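Local coordinates for pesticidal crystal protein Cry2Aa (Bacillus thuringiensis serovar kurstaki, PDB 1I5P), which binds to midgut epithelial cells of dipteran and lepidopteran larvae and promotes their colloid-osmotic lysis, at residues C223-F231 / F244-F253; L234-L242 / S278-T289. All coordinates share one frame; numbering follows the deposited sequence.

Interaction 1 (C223-F231 / F244-F253); sequences CINTYQTAF and FRTYMFLNVF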
loop_
_atom_site.group_PDB
_atom_site.type_symbol
_atom_site.label_atom_id
_atom_site.label_comp_id
_atom_site.label_asym_id
_atom_site.label_seq_id
_atom_site.Cartn_x
_atom_site.Cartn_y
_atom_site.Cartn_z
ATOM N N CYS A 223 12.279 -7.658 8.876
ATOM C CA CYS A 223 11.831 -7.451 7.499
ATOM C C CYS A 223 12.232 -6.074 6.990
ATOM O O CYS A 223 12.753 -5.933 5.886
ATOM C CB CYS A 223 10.308 -7.602 7.397
ATOM S SG CYS A 223 9.711 -9.284 7.601
ATOM N N ILE A 224 11.978 -5.059 7.807
ATOM C CA ILE A 224 12.315 -3.689 7.443
ATOM C C ILE A 224 13.813 -3.530 7.220
ATOM O O ILE A 224 14.238 -2.979 6.206
ATOM C CB ILE A 224 11.844 -2.710 8.533
ATOM C CG1 ILE A 224 10.314 -2.750 8.616
ATOM C CG2 ILE A 224 12.341 -1.290 8.226
ATOM C CD1 ILE A 224 9.743 -2.072 9.844
ATOM N N ASN A 225 14.612 -4.018 8.160
ATOM C CA ASN A 225 16.060 -3.915 8.036
ATOM C C ASN A 225 16.595 -4.659 6.811
ATOM O O ASN A 225 17.451 -4.143 6.098
ATOM C CB ASN A 225 16.745 -4.438 9.304
ATOM C CG ASN A 225 16.441 -3.584 10.531
ATOM O OD1 ASN A 225 16.056 -2.422 10.414
ATOM N ND2 ASN A 225 16.639 -4.158 11.717
ATOM N N THR A 226 16.094 -5.864 6.562
ATOM C CA THR A 226 16.556 -6.641 5.412
ATOM C C THR A 226 16.288 -5.891 4.109
ATOM O O THR A 226 17.155 -5.797 3.238
ATOM C CB THR A 226 15.862 -8.021 5.352
ATOM O OG1 THR A 226 16.169 -8.760 6.539
ATOM C CG2 THR A 226 16.343 -8.818 4.140
ATOM N N TYR A 227 15.082 -5.357 3.982
ATOM C CA TYR A 227 14.711 -4.629 2.781
ATOM C C TYR A 227 15.490 -3.326 2.628
ATOM O O TYR A 227 15.970 -3.016 1.540
ATOM C CB TYR A 227 13.218 -4.327 2.795
ATOM C CG TYR A 227 12.765 -3.467 1.638
ATOM C CD1 TYR A 227 12.560 -4.015 0.375
ATOM C CD2 TYR A 227 12.525 -2.106 1.813
ATOM C CE1 TYR A 227 12.121 -3.231 -0.686
ATOM C CE2 TYR A 227 12.090 -1.313 0.756
ATOM C CZ TYR A 227 11.886 -1.882 -0.487
ATOM O OH TYR A 227 11.442 -1.094 -1.524
ATOM N N GLN A 228 15.610 -2.564 3.713
ATOM C CA GLN A 228 16.333 -1.288 3.656
ATOM C C GLN A 228 17.782 -1.461 3.239
ATOM O O GLN A 228 18.304 -0.663 2.468
ATOM C CB GLN A 228 16.277 -0.554 5.003
ATOM C CG GLN A 228 14.979 0.197 5.234
ATOM C CD GLN A 228 15.090 1.239 6.343
ATOM O OE1 GLN A 228 15.249 0.904 7.515
ATOM N NE2 GLN A 228 15.002 2.511 5.969
ATOM N N THR A 229 18.435 -2.494 3.757
ATOM C CA THR A 229 19.827 -2.746 3.400
ATOM C C THR A 229 19.950 -2.982 1.891
ATOM O O THR A 229 20.845 -2.446 1.232
ATOM C CB THR A 229 20.380 -3.980 4.150
ATOM O OG1 THR A 229 20.419 -3.703 5.555
ATOM C CG2 THR A 229 21.782 -4.325 3.664
ATOM N N ALA A 230 19.038 -3.779 1.349
ATOM C CA ALA A 230 19.051 -4.092 -0.077
ATOM C C ALA A 230 18.700 -2.878 -0.924
ATOM O O ALA A 230 19.308 -2.642 -1.970
ATOM C CB ALA A 230 18.072 -5.220 -0.369
ATOM N N PHE A 231 17.709 -2.115 -0.471
ATOM C CA PHE A 231 17.276 -0.933 -1.197
ATOM C C PHE A 231 18.413 0.086 -1.307
ATOM O O PHE A 231 18.535 0.773 -2.323
ATOM C CB PHE A 231 16.066 -0.296 -0.502
ATOM C CG PHE A 231 15.304 0.664 -1.371
ATOM C CD1 PHE A 231 14.338 0.201 -2.261
ATOM C CD2 PHE A 231 15.579 2.026 -1.330
ATOM C CE1 PHE A 231 13.652 1.087 -3.099
ATOM C CE2 PHE A 231 14.907 2.916 -2.159
ATOM C CZ PHE A 231 13.939 2.448 -3.050
ATOM N N PHE A 244 10.889 -3.387 -7.759
ATOM C CA PHE A 244 11.574 -4.023 -6.651
ATOM C C PHE A 244 10.751 -3.752 -5.398
ATOM O O PHE A 244 10.536 -4.641 -4.579
ATOM C CB PHE A 244 12.979 -3.442 -6.474
ATOM C CG PHE A 244 13.727 -4.010 -5.295
ATOM C CD1 PHE A 244 14.284 -5.283 -5.352
ATOM C CD2 PHE A 244 13.853 -3.280 -4.117
ATOM C CE1 PHE A 244 14.962 -5.820 -4.260
ATOM C CE2 PHE A 244 14.529 -3.807 -3.014
ATOM C CZ PHE A 244 15.083 -5.081 -3.086
ATOM N N ARG A 245 10.294 -2.508 -5.255
ATOM C CA ARG A 245 9.495 -2.112 -4.098
ATOM C C ARG A 245 8.146 -2.819 -4.101
ATOM O O ARG A 245 7.711 -3.353 -3.082
ATOM C CB ARG A 245 9.269 -0.594 -4.088
ATOM C CG ARG A 245 8.297 -0.123 -3.007
ATOM C CD ARG A 245 8.152 1.390 -3.008
ATOM N NE ARG A 245 7.167 1.840 -2.029
ATOM C CZ ARG A 245 5.858 1.625 -2.125
ATOM N NH1 ARG A 245 5.357 0.967 -3.163
ATOM N NH2 ARG A 245 5.046 2.063 -1.174
ATOM N N THR A 246 7.490 -2.811 -5.255
ATOM C CA THR A 246 6.193 -3.452 -5.391
ATOM C C THR A 246 6.276 -4.919 -5.017
ATOM O O THR A 246 5.460 -5.417 -4.236
ATOM C CB THR A 246 5.664 -3.331 -6.828
ATOM O OG1 THR A 246 5.291 -1.969 -7.074
ATOM C CG2 THR A 246 4.464 -4.238 -7.044
ATOM N N TYR A 247 7.273 -5.604 -5.569
ATOM C CA TYR A 247 7.458 -7.018 -5.296
ATOM C C TYR A 247 7.555 -7.270 -3.790
ATOM O O TYR A 247 6.862 -8.133 -3.253
ATOM C CB TYR A 247 8.721 -7.542 -5.990
ATOM C CG TYR A 247 8.793 -9.051 -5.996
ATOM C CD1 TYR A 247 8.358 -9.789 -7.103
ATOM C CD2 TYR A 247 9.224 -9.747 -4.868
ATOM C CE1 TYR A 247 8.348 -11.187 -7.077
ATOM C CE2 TYR A 247 9.215 -11.139 -4.831
ATOM C CZ TYR A 247 8.774 -11.850 -5.935
ATOM O OH TYR A 247 8.732 -13.229 -5.877
ATOM N N MET A 248 8.410 -6.513 -3.108
ATOM C CA MET A 248 8.586 -6.673 -1.662
ATOM C C MET A 248 7.390 -6.188 -0.841
ATOM O O MET A 248 7.087 -6.743 0.217
ATOM C CB MET A 248 9.858 -5.955 -1.205
ATOM C CG MET A 248 11.153 -6.616 -1.692
ATOM S SD MET A 248 11.323 -8.329 -1.114
ATOM C CE MET A 248 12.354 -9.058 -2.419
ATOM N N PHE A 249 6.699 -5.159 -1.315
ATOM C CA PHE A 249 5.546 -4.674 -0.570
ATOM C C PHE A 249 4.396 -5.683 -0.632
ATOM O O PHE A 249 3.671 -5.866 0.342
ATOM C CB PHE A 249 5.110 -3.306 -1.092
ATOM C CG PHE A 249 5.656 -2.161 -0.282
ATOM C CD1 PHE A 249 7.017 -1.867 -0.296
ATOM C CD2 PHE A 249 4.819 -1.415 0.545
ATOM C CE1 PHE A 249 7.539 -0.851 0.496
ATOM C CE2 PHE A 249 5.329 -0.391 1.346
ATOM C CZ PHE A 249 6.695 -0.109 1.323
ATOM N N LEU A 250 4.243 -6.355 -1.767
ATOM C CA LEU A 250 3.180 -7.345 -1.912
ATOM C C LEU A 250 3.521 -8.665 -1.225
ATOM O O LEU A 250 2.644 -9.327 -0.668
ATOM C CB LEU A 250 2.900 -7.606 -3.392
ATOM C CG LEU A 250 2.100 -6.527 -4.131
ATOM C CD1 LEU A 250 2.033 -6.863 -5.612
ATOM C CD2 LEU A 250 0.703 -6.438 -3.536
ATOM N N ASN A 251 4.802 -9.028 -1.263
ATOM C CA ASN A 251 5.293 -10.269 -0.675
ATOM C C ASN A 251 5.673 -10.163 0.789
ATOM O O ASN A 251 5.703 -11.170 1.501
ATOM C CB ASN A 251 6.533 -10.756 -1.433
ATOM C CG ASN A 251 6.193 -11.626 -2.609
ATOM O OD1 ASN A 251 5.924 -12.817 -2.452
ATOM N ND2 ASN A 251 6.195 -11.038 -3.801
ATOM N N VAL A 252 5.974 -8.951 1.240
ATOM C CA VAL A 252 6.418 -8.768 2.609
ATOM C C VAL A 252 5.776 -7.677 3.459
ATOM O O VAL A 252 5.272 -7.952 4.543
ATOM C CB VAL A 252 7.955 -8.535 2.636
ATOM C CG1 VAL A 252 8.435 -8.327 4.072
ATOM C CG2 VAL A 252 8.674 -9.719 1.987
ATOM N N PHE A 253 5.782 -6.441 2.983
ATOM C CA PHE A 253 5.263 -5.363 3.812
ATOM C C PHE A 253 3.772 -5.203 4.013
ATOM O O PHE A 253 3.349 -4.509 4.944
ATOM C CB PHE A 253 5.937 -4.058 3.394
ATOM C CG PHE A 253 7.423 -4.113 3.559
ATOM C CD1 PHE A 253 8.251 -4.324 2.463
ATOM C CD2 PHE A 253 7.985 -4.111 4.835
ATOM C CE1 PHE A 253 9.618 -4.543 2.637
ATOM C CE2 PHE A 253 9.341 -4.328 5.019
ATOM C CZ PHE A 253 10.161 -4.547 3.919
#
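Two neighbouring antiparallel helices of the N-terminal helical bundle pack here, 223-231 from helix 202-232 and 244-253 from helix 238-259; the axes of these two segments come within 11.4 Å, at 169°. Tyr227 is the knob that fills the hole made by Phe244, Arg245, Met248 and Phe253. With its CG anti to the backbone N (chi1 175°), the phenol reaches over to the partner helix. Phe253 meets it edge-to-face: CE1 of Phe253 comes over one face of the tyrosine ring, 3.5 Å from CG of Tyr227, and the two planes stand 68° apart. The same phenylalanine presents its rim to the backbone of the first helix, with CZ of Phe253 3.5 Å from the carbonyl O of Cys223.

Phe244 lies differently against the tyrosine. Its ring is almost parallel to that of Tyr227 but slid along it, so the two scarcely overlap and touch through CE2 of Phe244 and CE1 of Tyr227 at 3.4 Å. Farther out, Phe231 CD1 meets the rim of Phe244 at CD2 (4.0 Å), while Ala230 CB rests by its CZ. Met248 bends away at chi2, so its CB and CG, rather than the sulfur, support the tyrosine ring near CD1 and CE1. The phenol OH lies 3.4 Å from CB of Arg245, beside the aliphatic root of an extended chain whose guanidinium turns away to bond Asn274 O through NH1. At the other end of the contact, SG of Cys223 packs on Val252 CG1, 3.9 Å away. Phe516 also meets the rings of Tyr227 and Phe253. No hydrogen bond crosses between the segments; one tyrosine knob within an aromatic cluster (Tyr227, Phe244, Phe253) joins two adjacent antiparallel helices of the delta-endotoxin bundle.

Interaction 2 (L234-L242 / S278-T289); sequences LNTRLHDML and SGSGPQQTQSFT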
loop_
_atom_site.group_PDB
_atom_site.type_symbol
_atom_site.label_atom_id
_atom_site.label_comp_id
_atom_site.label_asym_id
_atom_site.label_seq_id
_atom_site.Cartn_x
_atom_site.Cartn_y
_atom_site.Cartn_z
ATOM N N LEU A 234 20.653 -0.301 -4.328
ATOM C CA LEU A 234 20.057 -0.173 -5.655
ATOM C C LEU A 234 20.608 0.974 -6.498
ATOM O O LEU A 234 20.955 2.047 -5.996
ATOM C CB LEU A 234 18.540 0.004 -5.554
ATOM C CG LEU A 234 17.628 -1.206 -5.321
ATOM C CD1 LEU A 234 16.193 -0.725 -5.190
ATOM C CD2 LEU A 234 17.753 -2.184 -6.473
ATOM N N ASN A 235 20.682 0.719 -7.795
ATOM C CA ASN A 235 21.121 1.700 -8.769
ATOM C C ASN A 235 20.546 1.154 -10.056
ATOM O O ASN A 235 21.206 0.409 -10.783
ATOM C CB ASN A 235 22.646 1.776 -8.868
ATOM C CG ASN A 235 23.105 2.949 -9.721
ATOM O OD1 ASN A 235 22.279 3.684 -10.262
ATOM N ND2 ASN A 235 24.417 3.130 -9.843
ATOM N N THR A 236 19.297 1.510 -10.324
ATOM C CA THR A 236 18.628 1.011 -11.506
ATOM C C THR A 236 17.645 2.023 -12.075
ATOM O O THR A 236 17.386 3.067 -11.476
ATOM C CB THR A 236 17.874 -0.278 -11.156
ATOM O OG1 THR A 236 17.392 -0.898 -12.355
ATOM C CG2 THR A 236 16.706 0.037 -10.224
ATOM N N ARG A 237 17.094 1.715 -13.238
ATOM C CA ARG A 237 16.126 2.614 -13.853
ATOM C C ARG A 237 14.861 2.671 -12.996
ATOM O O ARG A 237 14.609 1.773 -12.187
ATOM C CB ARG A 237 15.795 2.138 -15.261
ATOM C CG ARG A 237 17.002 2.059 -16.182
ATOM C CD ARG A 237 16.580 2.398 -17.593
ATOM N NE ARG A 237 17.089 1.462 -18.589
ATOM C CZ ARG A 237 16.467 1.197 -19.734
ATOM N NH1 ARG A 237 15.315 1.797 -20.017
ATOM N NH2 ARG A 237 16.992 0.339 -20.600
ATOM N N LEU A 238 14.068 3.724 -13.180
ATOM C CA LEU A 238 12.844 3.906 -12.400
ATOM C C LEU A 238 11.939 2.685 -12.390
ATOM O O LEU A 238 11.517 2.219 -11.328
ATOM C CB LEU A 238 12.051 5.110 -12.919
ATOM C CG LEU A 238 10.845 5.494 -12.062
ATOM C CD1 LEU A 238 11.315 5.794 -10.647
ATOM C CD2 LEU A 238 10.133 6.705 -12.656
ATOM N N HIS A 239 11.641 2.168 -13.577
ATOM C CA HIS A 239 10.774 1.010 -13.690
ATOM C C HIS A 239 11.210 -0.113 -12.746
ATOM O O HIS A 239 10.393 -0.675 -12.014
ATOM C CB HIS A 239 10.761 0.495 -15.127
ATOM C CG HIS A 239 10.006 -0.784 -15.293
ATOM N ND1 HIS A 239 8.630 -0.844 -15.286
ATOM C CD2 HIS A 239 10.438 -2.063 -15.392
ATOM C CE1 HIS A 239 8.245 -2.104 -15.371
ATOM N NE2 HIS A 239 9.324 -2.865 -15.435
ATOM N N ASP A 240 12.501 -0.431 -12.758
ATOM C CA ASP A 240 13.030 -1.500 -11.913
ATOM C C ASP A 240 13.039 -1.168 -10.427
ATOM O O ASP A 240 12.826 -2.041 -9.591
ATOM C CB ASP A 240 14.435 -1.880 -12.380
ATOM C CG ASP A 240 14.421 -2.619 -13.704
ATOM O OD1 ASP A 240 15.384 -2.460 -14.488
ATOM O OD2 ASP A 240 13.449 -3.365 -13.953
ATOM N N MET A 241 13.285 0.090 -10.091
ATOM C CA MET A 241 13.280 0.485 -8.691
ATOM C C MET A 241 11.874 0.314 -8.122
ATOM O O MET A 241 11.697 -0.240 -7.038
ATOM C CB MET A 241 13.726 1.941 -8.538
ATOM C CG MET A 241 13.593 2.466 -7.118
ATOM S SD MET A 241 14.305 4.090 -6.923
ATOM C CE MET A 241 15.991 3.652 -6.564
ATOM N N LEU A 242 10.874 0.787 -8.858
ATOM C CA LEU A 242 9.490 0.676 -8.405
ATOM C C LEU A 242 9.022 -0.777 -8.300
ATOM O O LEU A 242 8.316 -1.140 -7.354
ATOM C CB LEU A 242 8.564 1.465 -9.341
ATOM C CG LEU A 242 8.869 2.960 -9.425
ATOM C CD1 LEU A 242 7.796 3.672 -10.257
ATOM C CD2 LEU A 242 8.927 3.545 -8.014
ATOM N N SER A 278 5.779 2.462 -13.442
ATOM C CA SER A 278 6.303 3.346 -14.473
ATOM C C SER A 278 6.520 2.445 -15.682
ATOM O O SER A 278 6.511 1.220 -15.555
ATOM C CB SER A 278 7.615 4.023 -14.036
ATOM O OG SER A 278 8.716 3.129 -14.042
ATOM N N GLY A 279 6.716 3.041 -16.851
ATOM C CA GLY A 279 6.878 2.237 -18.047
ATOM C C GLY A 279 8.232 1.615 -18.323
ATOM O O GLY A 279 9.274 2.102 -17.869
ATOM N N SER A 280 8.196 0.513 -19.068
ATOM C CA SER A 280 9.392 -0.197 -19.494
ATOM C C SER A 280 9.664 0.362 -20.884
ATOM O O SER A 280 8.868 1.142 -21.404
ATOM C CB SER A 280 9.131 -1.702 -19.598
ATOM O OG SER A 280 8.776 -2.251 -18.342
ATOM N N GLY A 281 10.772 -0.035 -21.495
ATOM C CA GLY A 281 11.074 0.475 -22.817
ATOM C C GLY A 281 12.435 1.134 -22.842
ATOM O O GLY A 281 13.022 1.380 -21.792
ATOM N N PRO A 282 12.958 1.446 -24.034
ATOM C CA PRO A 282 14.272 2.077 -24.168
ATOM C C PRO A 282 14.367 3.585 -23.895
ATOM O O PRO A 282 15.472 4.114 -23.783
ATOM C CB PRO A 282 14.648 1.741 -25.604
ATOM C CG PRO A 282 13.329 1.891 -26.295
ATOM C CD PRO A 282 12.403 1.122 -25.364
ATOM N N GLN A 283 13.235 4.283 -23.795
ATOM C CA GLN A 283 13.258 5.732 -23.555
ATOM C C GLN A 283 13.564 6.167 -22.121
ATOM O O GLN A 283 14.350 7.091 -21.898
ATOM C CB GLN A 283 11.935 6.366 -23.997
ATOM C CG GLN A 283 11.760 6.434 -25.498
ATOM C CD GLN A 283 10.553 7.246 -25.913
ATOM O OE1 GLN A 283 10.296 8.319 -25.370
ATOM N NE2 GLN A 283 9.810 6.740 -26.891
ATOM N N GLN A 284 12.939 5.514 -21.150
ATOM C CA GLN A 284 13.157 5.856 -19.748
ATOM C C GLN A 284 14.504 5.285 -19.318
ATOM O O GLN A 284 14.583 4.174 -18.801
ATOM C CB GLN A 284 12.018 5.282 -18.906
ATOM C CG GLN A 284 10.641 5.691 -19.420
ATOM C CD GLN A 284 10.090 4.757 -20.492
ATOM O OE1 GLN A 284 10.837 4.066 -21.183
ATOM N NE2 GLN A 284 8.770 4.747 -20.640
ATOM N N THR A 285 15.558 6.071 -19.516
ATOM C CA THR A 285 16.924 5.638 -19.237
ATOM C C THR A 285 17.605 6.051 -17.939
ATOM O O THR A 285 18.548 5.394 -17.504
ATOM C CB THR A 285 17.851 6.091 -20.377
ATOM O OG1 THR A 285 17.629 7.486 -20.632
ATOM C CG2 THR A 285 17.571 5.304 -21.642
ATOM N N GLN A 286 17.157 7.131 -17.320
ATOM C CA GLN A 286 17.812 7.579 -16.103
ATOM C C GLN A 286 17.877 6.506 -15.021
ATOM O O GLN A 286 16.920 5.769 -14.793
ATOM C CB GLN A 286 17.132 8.837 -15.573
ATOM C CG GLN A 286 17.813 9.441 -14.364
ATOM C CD GLN A 286 17.342 10.854 -14.082
ATOM O OE1 GLN A 286 16.283 11.271 -14.547
ATOM N NE2 GLN A 286 18.123 11.593 -13.310
ATOM N N SER A 287 19.028 6.423 -14.365
ATOM C CA SER A 287 19.233 5.445 -13.311
ATOM C C SER A 287 19.122 6.172 -11.976
ATOM O O SER A 287 19.529 7.325 -11.859
ATOM C CB SER A 287 20.617 4.798 -13.461
ATOM O OG SER A 287 20.753 3.660 -12.628
ATOM N N PHE A 288 18.557 5.512 -10.974
ATOM C CA PHE A 288 18.406 6.141 -9.665
ATOM C C PHE A 288 18.950 5.282 -8.537
ATOM O O PHE A 288 19.029 4.055 -8.651
ATOM C CB PHE A 288 16.928 6.440 -9.369
ATOM C CG PHE A 288 16.252 7.286 -10.413
ATOM C CD1 PHE A 288 15.612 6.695 -11.498
ATOM C CD2 PHE A 288 16.269 8.676 -10.319
ATOM C CE1 PHE A 288 14.996 7.473 -12.475
ATOM C CE2 PHE A 288 15.656 9.464 -11.293
ATOM C CZ PHE A 288 15.020 8.858 -12.373
ATOM N N THR A 289 19.307 5.947 -7.444
ATOM C CA THR A 289 19.813 5.286 -6.254
ATOM C C THR A 289 18.851 5.596 -5.107
ATOM O O THR A 289 17.962 6.441 -5.242
ATOM C CB THR A 289 21.220 5.797 -5.883
ATOM O OG1 THR A 289 21.162 7.202 -5.605
ATOM C CG2 THR A 289 22.191 5.553 -7.029
HETATM O O HOH W 1 14.222 5.525 -15.669
HETATM O O HOH W 2 7.122 -0.098 -12.651
HETATM O O HOH W 3 12.852 3.303 -16.268
#
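Gln284 O is gripped by Arg237 NH1 at 2.8 Å and by a water that bridges it to His239 N; a second water adds a weak bond. NH1 approaches from above the carbonyl plane of Gln284, whereas its other bond, to Gly281 O (2.9 Å), lies in the carbonyl plane there and near the guanidinium plane. One nitrogen thus ties together two carbonyls of the turning 281-284 chain. Bends at chi2 and chi3 (-147° and -133°) bring the arginine's end back to this loop, and Thr285 CG2 lies over one guanidinium face.

The backbones join in a short, weakly bonded two-stranded antiparallel sheet, 235-237 with 287-289, at the junction of the N-terminal helical domain with a segment of the middle domain. Thr236 and Phe288 carry its regular bonds: Phe288 N to Thr236 O is nearly straight at 169°, and Thr236 N returns a bond to Phe288 O. Beside it, Ser287 OG donates to Asn235 OD1 (2.8 Å) from above the amide carbonyl plane.

Arg237 occupies the N-cap position. Just inside the helix, Leu238 N faces the edge of the Phe288 ring near CD1 (3.7 Å) and gives its hydrogen to the second water, which also bonds Gln286 O. Leu238 CB touches Phe288 CE1, and Met241 CE lies by Phe288 CB. His239 ND1 donates to Ser278 O at 3.0 Å, with that oxygen near the imidazole plane, while Ser280 sets its hydroxyl over the ring centre, OG 2.9 Å above the His239 plane and CB behind it on nearly the same normal.

Overall arrangement
Helix 238-259 serves both contacts: interaction 1 uses its middle, packed against the preceding helix 202-232, and interaction 2 uses its first turn together with strand 235-237, which follows that preceding helix. Interaction 1 is buried and aromatic, with no polar bond across it. Interaction 2 is only partly buried and relies on backbone pairing, side chains bonded to carbonyls and bridging waters, joining the N-terminal helical domain to a segment of the middle domain. Their centres lie about 17 Å apart, yet apolar side chains connect them directly: Phe244 CD2 is 3.6 Å from Leu234 CD1, and Phe231 CZ is 4.1 Å from Met241 CG. Trp293 touches both Phe231 and Met241.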